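PRESAN domain-containing protein (Plasmodium falciparum, PDB 7D2W) is of unknown function but belongs to the PHIST family of Plasmodium, carries a helical PRESAN domain and probably acts by binding other proteins. Local coordinates at residues Leu47-Glu50 with Glu51-Leu55; Asn70-Asn73 with His74-Ile78; Ser121-Cys124 with Asn125-Ser129; Thr168-Tyr171 with Val172-Glu175. All coordinates share one frame; numbering follows the deposited sequence. Where two conformers were deposited one is given.

How the interactions relate
From the N terminus, interaction 1 caps helix 49-58 and follows its first turn. Interaction 2 comes next, in the first half of helix 65-93. Interaction 3 lies on helix 117-144 and interaction 4 on helix 149-181. Each is a local contact along one helix, so none closes a long loop, and the four follow in series without nesting or crossing. Interactions 1 and 2 touch where L47, R49 and L52 pack on H74, I78 and I71. Interactions 3 and 4 touch through D123, which meets K173 and Y174. These two pairs lie on opposite sides of the chain's centre. Together they sample all four helices of the bundle.

Interaction 1: residues Leu47-Glu50 with Glu51-Leu55; sequences LTRE and ELYEL
T48 and E51 form a capping box at the start of helix 49-58. T48 is the N-cap residue. Its OG1 accepts from E51 N at 3.1 Å. In return, T48 N donates to E51 OE1 at 3.0 Å, in a nearly straight bond of 171°. The amide reaches OE1 on the anti side of the carboxylate, 33° out of its plane. The T48 torsion (chi1 63°) sets OG1 between its own backbone N and carbonyl carbon, facing the first turn. Ordinary helix bonds follow: L52 N, Y53 N and E54 N donate to the carbonyls of T48, R49 and E50.

The apolar contacts are made by L47. Its CD1 meets L55 CD2 at 3.6 Å, the two side chains crossing at about a right angle, and L52 CD1 at 4.2 Å. L47 and L55 face helix 65-93, where L47 packs on H74 and L55 on Y67.

R49 and Y53 form a separate group, an aliphatic chain laid along a ring and pointing the same way. R49 CG touches Y53 CE2 at 3.4 Å, and R49 O sits over one face of the ring near its rim. The guanidinium is steeply turned from the ring plane and makes a salt bridge to D164. A water bridges Y53 OH and, weakly, R49 NH1.

Two like charges come close: E50 OE2 and E54 OE2 are 3.8 Å apart, with the carboxylates steeply turned against each other. Both are exposed, so solvent probably screens them. The capping box satisfies two amides at the helix start, and the acid of E51 probably interacts favourably with the helix dipole.

Interaction 2: residues Asn70-Asn73 with His74-Ile78; sequences NIWN and HKNGI
W72 and K75 make a CH-pi contact on the inner side of helix 65-93, where it packs in the four-helix bundle. The two side chains lie alongside each other and point the same way. K75 CD sits 3.8 Å from the centroid of the six-membered ring of W72, only 11° off the ring normal. The lysine chain bends at chi2 (-96°), and CE continues over the same ring, 3.7 Å from W72 CH2. The polar ends are held by helix 117-144: K75 NZ bonds to Q135 and W72 NE1 to T136. F139 of that helix also stacks on W72.

A second link is made by water. It donates to N73 OD1 at 2.9 Å and accepts from N76 ND2, joining two amides three residues apart, about one turn. On another side of the helix, N70 OD1 approaches the edge of the H74 ring, near its plane, 3.1 Å from NE2. H74, K75, N76 and G77 donate their backbone N-H to the carbonyls of N70, I71, W72 and N73.

The greasy part of K75 is thus spent on an aromatic face, while Q135 and T136 satisfy K75 NZ and W72 NE1, two polar atoms of buried residues.

Interaction 3: residues Ser121-Cys124 with Asn125-Ser129; sequences SYDC and NMMVS
S121 and N125 stand one turn apart on helix 117-144, and the asparagine turns its amide back toward the serine. With CG beside its own backbone N (chi1 -76°), N125 brings ND2 to 2.8 Å from S121 O. The bond is weak, with an N-H...O angle of only 122°. The same carbonyl accepts the routine bond from N125 N, so backbone and side chain of one residue share it. N125 ND2 also lies 3.1 Å from S121 OG.

Y122 and M126 run side by side and point the same way. The methionine bends at chi2 and chi3, which folds its methyl back toward the phenol ring. In one of the two conformers of Y122, M126 CE then reaches Y122 CE2 at 3.9 Å. D123 and M127 are likewise parallel neighbours, but touch loosely, with D123 OD1 4.1 Å from M127 CG. The other oxygen, OD2, is bonded to side chains of helix 149-181.

Further along, S129 OG donates to N125 O at 3.0 Å. S129 N bonds the same oxygen from the opposite face of the carbonyl plane. C124 and V128 pack inward on helices 65-93 and 149-181, the side to which D123 also bonds, while Y122, M126 and S129 are exposed. This is the division of an amphipathic helix in a four-helix bundle.

Interaction 4: residues Thr168-Tyr171 with Val172-Glu175; sequences TDLY and VKYE
Y171 and E175 both swing CG away from their own backbone N (chi1 -166° and -164°), and this brings the phenol ring and the carboxylate together one turn apart. In one of the two conformers of Y171, E175 OE1 reaches Y171 CE2 at 3.5 Å. The side chains then cross at a slant, with ring and carboxylate planes 49° apart. E175 OE2 lies close to the like charge of D169 of the second subunit. Y171 also packs on L86, L90 and I93 of helix 65-93, and it makes a cation-pi contact with K165 of the second subunit.

K173 bends at chi3 and runs beside L170, pointing the same way. Its NZ passes 3.9 Å from L170 CD2 on the way to a salt bridge with D123. L170 CD2 is 4.2 Å from Y174 CE2 as well, and the Y174 hydroxyl is hydrogen-bonded to D123. Helix 149-181 thus packs on helices 65-93 and 117-144 in the four-helix bundle, while T168, V172 and E175 meet the second subunit.

L170 O meets the Y174 ring at its edge, 3.3 Å from CD2. V172, K173, Y174 and E175 donate their backbone N-H to the carbonyls of T168, D169, L170 and Y171. V172 CG2 rests 3.4 Å from T168 O.

Interaction 1: residues Leu47-Glu50 with Glu51-Leu55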
loop_
_atom_site.group_PDB
_atom_site.type_symbol
_atom_site.label_atom_id
_atom_site.label_comp_id
_atom_site.label_asym_id
_atom_site.label_seq_id
_atom_site.Cartn_x
_atom_site.Cartn_y
_atom_site.Cartn_z
ATOM N N LEU A 47 14.199 -6.214 -15.335
ATOM C CA LEU A 47 13.087 -5.449 -15.881
ATOM C C LEU A 47 12.514 -4.525 -14.813
ATOM O O LEU A 47 12.471 -4.866 -13.626
ATOM C CB LEU A 47 11.992 -6.385 -16.394
ATOM C CG LEU A 47 12.419 -7.393 -17.458
ATOM C CD1 LEU A 47 11.228 -8.177 -17.985
ATOM C CD2 LEU A 47 13.148 -6.689 -18.578
ATOM N N THR A 48 12.075 -3.349 -15.241
ATOM C CA THR A 48 11.272 -2.518 -14.365
ATOM C C THR A 48 9.851 -3.061 -14.320
ATOM O O THR A 48 9.429 -3.832 -15.184
ATOM C CB THR A 48 11.256 -1.073 -14.847
ATOM O OG1 THR A 48 10.643 -1.022 -16.142
ATOM C CG2 THR A 48 12.673 -0.527 -14.922
ATOM N N ARG A 49 9.110 -2.654 -13.284
ATOM C CA ARG A 49 7.703 -3.023 -13.191
ATOM C C ARG A 49 6.960 -2.629 -14.459
ATOM O O ARG A 49 6.182 -3.411 -15.013
ATOM C CB ARG A 49 7.085 -2.355 -11.954
ATOM C CG ARG A 49 5.876 -3.037 -11.423
ATOM C CD ARG A 49 5.315 -2.239 -10.259
ATOM N NE ARG A 49 6.170 -2.328 -9.079
ATOM C CZ ARG A 49 5.693 -2.308 -7.843
ATOM N NH1 ARG A 49 4.396 -2.191 -7.676
ATOM N NH2 ARG A 49 6.498 -2.390 -6.787
ATOM N N GLU A 50 7.215 -1.412 -14.949
ATOM C CA GLU A 50 6.598 -0.951 -16.184
ATOM C C GLU A 50 6.917 -1.884 -17.348
ATOM O O GLU A 50 6.040 -2.208 -18.158
ATOM C CB GLU A 50 7.089 0.464 -16.475
ATOM C CG GLU A 50 6.397 1.217 -17.576
ATOM C CD GLU A 50 6.914 2.648 -17.670
ATOM O OE1 GLU A 50 7.474 3.144 -16.665
ATOM O OE2 GLU A 50 6.771 3.273 -18.741
ATOM N N GLU A 51 8.173 -2.311 -17.458
ATOM C CA GLU A 51 8.557 -3.193 -18.556
ATOM C C GLU A 51 7.941 -4.570 -18.397
ATOM O O GLU A 51 7.614 -5.224 -19.389
ATOM C CB GLU A 51 10.075 -3.307 -18.633
ATOM C CG GLU A 51 10.733 -2.124 -19.328
ATOM C CD GLU A 51 12.206 -1.980 -18.982
ATOM O OE1 GLU A 51 12.689 -2.697 -18.079
ATOM O OE2 GLU A 51 12.885 -1.143 -19.617
ATOM N N LEU A 52 7.769 -5.018 -17.159
ATOM C CA LEU A 52 7.145 -6.313 -16.925
ATOM C C LEU A 52 5.672 -6.290 -17.311
ATOM O O LEU A 52 5.165 -7.239 -17.920
ATOM C CB LEU A 52 7.337 -6.705 -15.460
ATOM C CG LEU A 52 6.896 -8.108 -15.064
ATOM C CD1 LEU A 52 7.876 -9.114 -15.616
ATOM C CD2 LEU A 52 6.781 -8.234 -13.539
ATOM N N TYR A 53 4.965 -5.211 -16.983
ATOM C CA TYR A 53 3.547 -5.151 -17.321
ATOM C C TYR A 53 3.322 -4.965 -18.816
ATOM O O TYR A 53 2.322 -5.458 -19.352
ATOM C CB TYR A 53 2.871 -4.039 -16.527
ATOM C CG TYR A 53 2.911 -4.310 -15.026
ATOM C CD1 TYR A 53 3.131 -5.597 -14.541
ATOM C CD2 TYR A 53 2.757 -3.277 -14.103
ATOM C CE1 TYR A 53 3.172 -5.856 -13.178
ATOM C CE2 TYR A 53 2.787 -3.532 -12.731
ATOM C CZ TYR A 53 2.999 -4.817 -12.282
ATOM O OH TYR A 53 3.039 -5.078 -10.928
ATOM N N GLU A 54 4.207 -4.226 -19.493
ATOM C CA GLU A 54 4.151 -4.167 -20.951
ATOM C C GLU A 54 4.402 -5.551 -21.548
ATOM O O GLU A 54 3.673 -6.009 -22.436
ATOM C CB GLU A 54 5.173 -3.148 -21.467
ATOM C CG GLU A 54 4.874 -1.699 -21.051
ATOM C CD GLU A 54 6.076 -0.755 -21.182
ATOM O OE1 GLU A 54 7.228 -1.236 -21.254
ATOM O OE2 GLU A 54 5.862 0.477 -21.204
ATOM N N LEU A 55 5.414 -6.244 -21.042
ATOM C CA LEU A 55 5.708 -7.600 -21.488
ATOM C C LEU A 55 4.560 -8.561 -21.215
ATOM O O LEU A 55 4.431 -9.573 -21.914
ATOM C CB LEU A 55 6.976 -8.074 -20.804
ATOM C CG LEU A 55 7.626 -9.388 -21.172
ATOM C CD1 LEU A 55 8.191 -9.360 -22.571
ATOM C CD2 LEU A 55 8.696 -9.610 -20.132
HETATM O O HOH W 1 1.618 -3.430 -9.078
#

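Interaction 2: residues Asn70-Asn73 with His74-Ile78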
loop_
_atom_site.group_PDB
_atom_site.type_symbol
_atom_site.label_atom_id
_atom_site.label_comp_id
_atom_site.label_asym_id
_atom_site.label_seq_id
_atom_site.Cartn_x
_atom_site.Cartn_y
_atom_site.Cartn_z
ATOM N N ASN A 70 11.881 -17.086 -15.698
ATOM C CA ASN A 70 12.605 -15.839 -15.913
ATOM C C ASN A 70 11.772 -14.639 -15.455
ATOM O O ASN A 70 12.280 -13.759 -14.758
ATOM C CB ASN A 70 12.959 -15.723 -17.399
ATOM C CG ASN A 70 13.866 -14.553 -17.706
ATOM O OD1 ASN A 70 13.411 -13.416 -17.836
ATOM N ND2 ASN A 70 15.158 -14.830 -17.858
ATOM N N ILE A 71 10.500 -14.616 -15.842
ATOM C CA ILE A 71 9.600 -13.548 -15.397
ATOM C C ILE A 71 9.526 -13.502 -13.872
ATOM O O ILE A 71 9.587 -12.424 -13.267
ATOM C CB ILE A 71 8.208 -13.745 -16.027
ATOM C CG1 ILE A 71 8.230 -13.347 -17.504
ATOM C CG2 ILE A 71 7.146 -12.970 -15.268
ATOM C CD1 ILE A 71 7.162 -14.037 -18.320
ATOM N N TRP A 72 9.403 -14.666 -13.224
ATOM C CA TRP A 72 9.348 -14.693 -11.762
ATOM C C TRP A 72 10.630 -14.144 -11.122
ATOM O O TRP A 72 10.575 -13.483 -10.078
ATOM C CB TRP A 72 9.072 -16.121 -11.288
ATOM C CG TRP A 72 8.719 -16.246 -9.832
ATOM C CD1 TRP A 72 9.463 -16.858 -8.859
ATOM C CD2 TRP A 72 7.534 -15.759 -9.182
ATOM N NE1 TRP A 72 8.810 -16.780 -7.651
ATOM C CE2 TRP A 72 7.627 -16.117 -7.822
ATOM C CE3 TRP A 72 6.399 -15.064 -9.622
ATOM C CZ2 TRP A 72 6.639 -15.799 -6.893
ATOM C CZ3 TRP A 72 5.411 -14.748 -8.692
ATOM C CH2 TRP A 72 5.537 -15.129 -7.347
ATOM N N ASN A 73 11.793 -14.411 -11.721
ATOM C CA ASN A 73 13.022 -13.826 -11.191
ATOM C C ASN A 73 12.995 -12.303 -11.293
ATOM O O ASN A 73 13.457 -11.610 -10.383
ATOM C CB ASN A 73 14.244 -14.393 -11.922
ATOM C CG ASN A 73 14.491 -15.848 -11.582
ATOM O OD1 ASN A 73 14.047 -16.335 -10.540
ATOM N ND2 ASN A 73 15.206 -16.552 -12.457
ATOM N N HIS A 74 12.465 -11.759 -12.394
ATOM C CA HIS A 74 12.300 -10.310 -12.479
ATOM C C HIS A 74 11.309 -9.806 -11.426
ATOM O O HIS A 74 11.487 -8.717 -10.868
ATOM C CB HIS A 74 11.836 -9.899 -13.881
ATOM C CG HIS A 74 12.882 -10.056 -14.947
ATOM N ND1 HIS A 74 14.032 -9.291 -14.995
ATOM C CD2 HIS A 74 12.945 -10.901 -16.006
ATOM C CE1 HIS A 74 14.760 -9.664 -16.036
ATOM N NE2 HIS A 74 14.127 -10.643 -16.662
ATOM N N LYS A 75 10.245 -10.568 -11.160
ATOM C CA LYS A 75 9.329 -10.209 -10.075
ATOM C C LYS A 75 10.066 -10.149 -8.740
ATOM O O LYS A 75 9.914 -9.190 -7.973
ATOM C CB LYS A 75 8.170 -11.211 -10.011
ATOM C CG LYS A 75 7.223 -10.993 -8.809
ATOM C CD LYS A 75 7.590 -11.898 -7.635
ATOM C CE LYS A 75 6.618 -11.736 -6.456
ATOM N NZ LYS A 75 7.137 -12.511 -5.288
ATOM N N ASN A 76 10.873 -11.172 -8.450
ATOM C CA ASN A 76 11.651 -11.187 -7.214
ATOM C C ASN A 76 12.563 -9.970 -7.116
ATOM O O ASN A 76 12.650 -9.344 -6.058
ATOM C CB ASN A 76 12.484 -12.472 -7.112
ATOM C CG ASN A 76 11.669 -13.672 -6.656
ATOM O OD1 ASN A 76 10.659 -13.537 -5.962
ATOM N ND2 ASN A 76 12.119 -14.860 -7.032
ATOM N N GLY A 77 13.226 -9.603 -8.216
ATOM C CA GLY A 77 14.092 -8.432 -8.192
ATOM C C GLY A 77 13.338 -7.148 -7.892
ATOM O O GLY A 77 13.846 -6.261 -7.200
ATOM N N ILE A 78 12.124 -7.025 -8.419
ATOM C CA ILE A 78 11.306 -5.851 -8.148
ATOM C C ILE A 78 10.911 -5.803 -6.672
ATOM O O ILE A 78 11.031 -4.763 -6.012
ATOM C CB ILE A 78 10.065 -5.855 -9.058
ATOM C CG1 ILE A 78 10.462 -5.509 -10.494
ATOM C CG2 ILE A 78 8.993 -4.902 -8.509
ATOM C CD1 ILE A 78 9.486 -6.025 -11.520
HETATM O O HOH W 2 14.856 -15.108 -8.033
#

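Interaction 3: residues Ser121-Cys124 with Asn125-Ser129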
loop_
_atom_site.group_PDB
_atom_site.type_symbol
_atom_site.label_atom_id
_atom_site.label_comp_id
_atom_site.label_asym_id
_atom_site.label_seq_id
_atom_site.Cartn_x
_atom_site.Cartn_y
_atom_site.Cartn_z
ATOM N N SER A 121 14.760 -4.611 11.843
ATOM C CA SER A 121 15.340 -5.310 10.704
ATOM C C SER A 121 14.987 -6.789 10.721
ATOM O O SER A 121 14.661 -7.361 9.678
ATOM C CB SER A 121 16.862 -5.106 10.698
ATOM O OG SER A 121 17.445 -5.791 9.607
ATOM N N TYR A 122 15.057 -7.437 11.892
ATOM C CA TYR A 122 14.664 -8.845 11.975
ATOM C C TYR A 122 13.209 -9.022 11.565
ATOM O O TYR A 122 12.880 -9.881 10.736
ATOM C CB TYR A 122 14.887 -9.392 13.395
ATOM C CG TYR A 122 14.194 -10.730 13.651
ATOM C CD1 TYR A 122 12.858 -10.784 14.029
ATOM C CD2 TYR A 122 14.876 -11.940 13.514
ATOM C CE1 TYR A 122 12.211 -11.992 14.236
ATOM C CE2 TYR A 122 14.235 -13.161 13.743
ATOM C CZ TYR A 122 12.898 -13.172 14.108
ATOM O OH TYR A 122 12.227 -14.353 14.344
ATOM N N ASP A 123 12.315 -8.228 12.159
ATOM C CA ASP A 123 10.897 -8.332 11.836
ATOM C C ASP A 123 10.636 -8.126 10.349
ATOM O O ASP A 123 9.907 -8.907 9.716
ATOM C CB ASP A 123 10.118 -7.314 12.671
ATOM C CG ASP A 123 8.623 -7.392 12.452
ATOM O OD1 ASP A 123 8.050 -8.500 12.560
ATOM O OD2 ASP A 123 8.021 -6.335 12.175
ATOM N N CYS A 124 11.191 -7.056 9.777
ATOM C CA CYS A 124 10.942 -6.780 8.365
ATOM C C CYS A 124 11.454 -7.921 7.494
ATOM O O CYS A 124 10.750 -8.408 6.606
ATOM C CB CYS A 124 11.600 -5.457 7.963
ATOM S SG CYS A 124 10.845 -3.941 8.686
ATOM N N ASN A 125 12.676 -8.373 7.747
ATOM C CA ASN A 125 13.240 -9.431 6.920
ATOM C C ASN A 125 12.480 -10.744 7.084
ATOM O O ASN A 125 12.295 -11.486 6.113
ATOM C CB ASN A 125 14.725 -9.583 7.242
ATOM C CG ASN A 125 15.555 -8.464 6.613
ATOM O OD1 ASN A 125 15.520 -8.273 5.401
ATOM N ND2 ASN A 125 16.255 -7.695 7.437
ATOM N N MET A 126 12.007 -11.047 8.294
ATOM C CA MET A 126 11.206 -12.261 8.461
ATOM C C MET A 126 9.874 -12.174 7.710
ATOM O O MET A 126 9.436 -13.157 7.098
ATOM C CB MET A 126 10.962 -12.530 9.944
ATOM C CG MET A 126 10.358 -13.894 10.184
ATOM S SD MET A 126 11.442 -15.284 9.816
ATOM C CE MET A 126 13.030 -14.615 10.304
ATOM N N MET A 127 9.199 -11.022 7.759
ATOM C CA MET A 127 7.939 -10.892 7.029
ATOM C C MET A 127 8.164 -11.014 5.520
ATOM O O MET A 127 7.441 -11.749 4.835
ATOM C CB MET A 127 7.248 -9.564 7.370
ATOM C CG MET A 127 6.704 -9.471 8.827
ATOM S SD MET A 127 5.550 -10.795 9.237
ATOM C CE MET A 127 4.142 -10.335 8.198
ATOM N N VAL A 128 9.175 -10.326 4.979
ATOM C CA VAL A 128 9.335 -10.357 3.520
ATOM C C VAL A 128 9.865 -11.713 3.063
ATOM O O VAL A 128 9.437 -12.243 2.028
ATOM C CB VAL A 128 10.204 -9.189 2.996
ATOM C CG1 VAL A 128 9.575 -7.835 3.342
ATOM C CG2 VAL A 128 11.648 -9.270 3.469
ATOM N N SER A 129 10.776 -12.319 3.825
ATOM C CA SER A 129 11.307 -13.596 3.369
ATOM C C SER A 129 10.229 -14.677 3.418
ATOM O O SER A 129 10.151 -15.519 2.515
ATOM C CB SER A 129 12.542 -13.991 4.182
ATOM O OG SER A 129 12.146 -14.396 5.476
#

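Interaction 4: residues Thr168-Tyr171 with Val172-Glu175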
loop_
_atom_site.group_PDB
_atom_site.type_symbol
_atom_site.label_atom_id
_atom_site.label_comp_id
_atom_site.label_asym_id
_atom_site.label_seq_id
_atom_site.Cartn_x
_atom_site.Cartn_y
_atom_site.Cartn_z
ATOM N N THR A 168 4.092 -1.325 2.832
ATOM C CA THR A 168 3.334 -0.226 3.421
ATOM C C THR A 168 3.021 -0.512 4.884
ATOM O O THR A 168 3.207 0.354 5.747
ATOM C CB THR A 168 2.046 -0.003 2.628
ATOM O OG1 THR A 168 2.381 0.320 1.278
ATOM C CG2 THR A 168 1.221 1.154 3.225
ATOM N N ASP A 169 2.546 -1.728 5.177
ATOM C CA ASP A 169 2.222 -2.092 6.553
ATOM C C ASP A 169 3.430 -1.930 7.464
ATOM O O ASP A 169 3.314 -1.394 8.577
ATOM C CB ASP A 169 1.706 -3.528 6.611
ATOM C CG ASP A 169 0.294 -3.661 6.092
ATOM O OD1 ASP A 169 -0.312 -2.635 5.726
ATOM O OD2 ASP A 169 -0.198 -4.800 6.014
ATOM N N LEU A 170 4.597 -2.404 7.016
ATOM C CA LEU A 170 5.803 -2.292 7.828
ATOM C C LEU A 170 6.213 -0.833 8.019
ATOM O O LEU A 170 6.597 -0.430 9.120
ATOM C CB LEU A 170 6.940 -3.087 7.176
ATOM C CG LEU A 170 6.797 -4.614 7.245
ATOM C CD1 LEU A 170 7.830 -5.305 6.327
ATOM C CD2 LEU A 170 6.969 -5.072 8.678
ATOM N N TYR A 171 6.165 -0.030 6.957
ATOM C CA TYR A 171 6.548 1.371 7.101
ATOM C C TYR A 171 5.636 2.092 8.093
ATOM O O TYR A 171 6.121 2.810 8.972
ATOM C CB TYR A 171 6.555 2.085 5.744
ATOM C CG TYR A 171 7.269 3.429 5.800
ATOM C CD1 TYR A 171 8.654 3.506 5.771
ATOM C CD2 TYR A 171 6.555 4.616 5.912
ATOM C CE1 TYR A 171 9.305 4.724 5.846
ATOM C CE2 TYR A 171 7.197 5.840 5.987
ATOM C CZ TYR A 171 8.573 5.888 5.950
ATOM O OH TYR A 171 9.219 7.102 6.020
ATOM N N VAL A 172 4.323 1.899 7.975
ATOM C CA VAL A 172 3.364 2.520 8.884
ATOM C C VAL A 172 3.653 2.109 10.324
ATOM O O VAL A 172 3.708 2.950 11.232
ATOM C CB VAL A 172 1.934 2.140 8.446
ATOM C CG1 VAL A 172 0.930 2.293 9.577
ATOM C CG2 VAL A 172 1.528 2.974 7.226
ATOM N N LYS A 173 3.859 0.807 10.546
ATOM C CA LYS A 173 4.122 0.292 11.889
ATOM C C LYS A 173 5.350 0.944 12.518
ATOM O O LYS A 173 5.308 1.369 13.678
ATOM C CB LYS A 173 4.291 -1.230 11.843
ATOM C CG LYS A 173 4.728 -1.845 13.193
ATOM C CD LYS A 173 4.522 -3.359 13.226
ATOM C CE LYS A 173 5.616 -4.084 12.446
ATOM N NZ LYS A 173 5.344 -5.555 12.245
ATOM N N TYR A 174 6.469 1.010 11.781
ATOM C CA TYR A 174 7.698 1.517 12.378
ATOM C C TYR A 174 7.756 3.034 12.362
ATOM O O TYR A 174 8.421 3.628 13.218
ATOM C CB TYR A 174 8.931 0.914 11.683
ATOM C CG TYR A 174 9.099 -0.502 12.141
ATOM C CD1 TYR A 174 9.597 -0.778 13.414
ATOM C CD2 TYR A 174 8.670 -1.561 11.354
ATOM C CE1 TYR A 174 9.699 -2.069 13.872
ATOM C CE2 TYR A 174 8.768 -2.868 11.804
ATOM C CZ TYR A 174 9.273 -3.108 13.065
ATOM O OH TYR A 174 9.366 -4.393 13.515
ATOM N N GLU A 175 7.079 3.682 11.409
ATOM C CA GLU A 175 7.035 5.139 11.446
ATOM C C GLU A 175 6.411 5.622 12.746
ATOM O O GLU A 175 6.880 6.603 13.346
ATOM C CB GLU A 175 6.260 5.698 10.259
ATOM C CG GLU A 175 6.531 7.178 10.067
ATOM C CD GLU A 175 5.633 7.814 9.024
ATOM O OE1 GLU A 175 4.887 7.082 8.354
ATOM O OE2 GLU A 175 5.673 9.052 8.876
#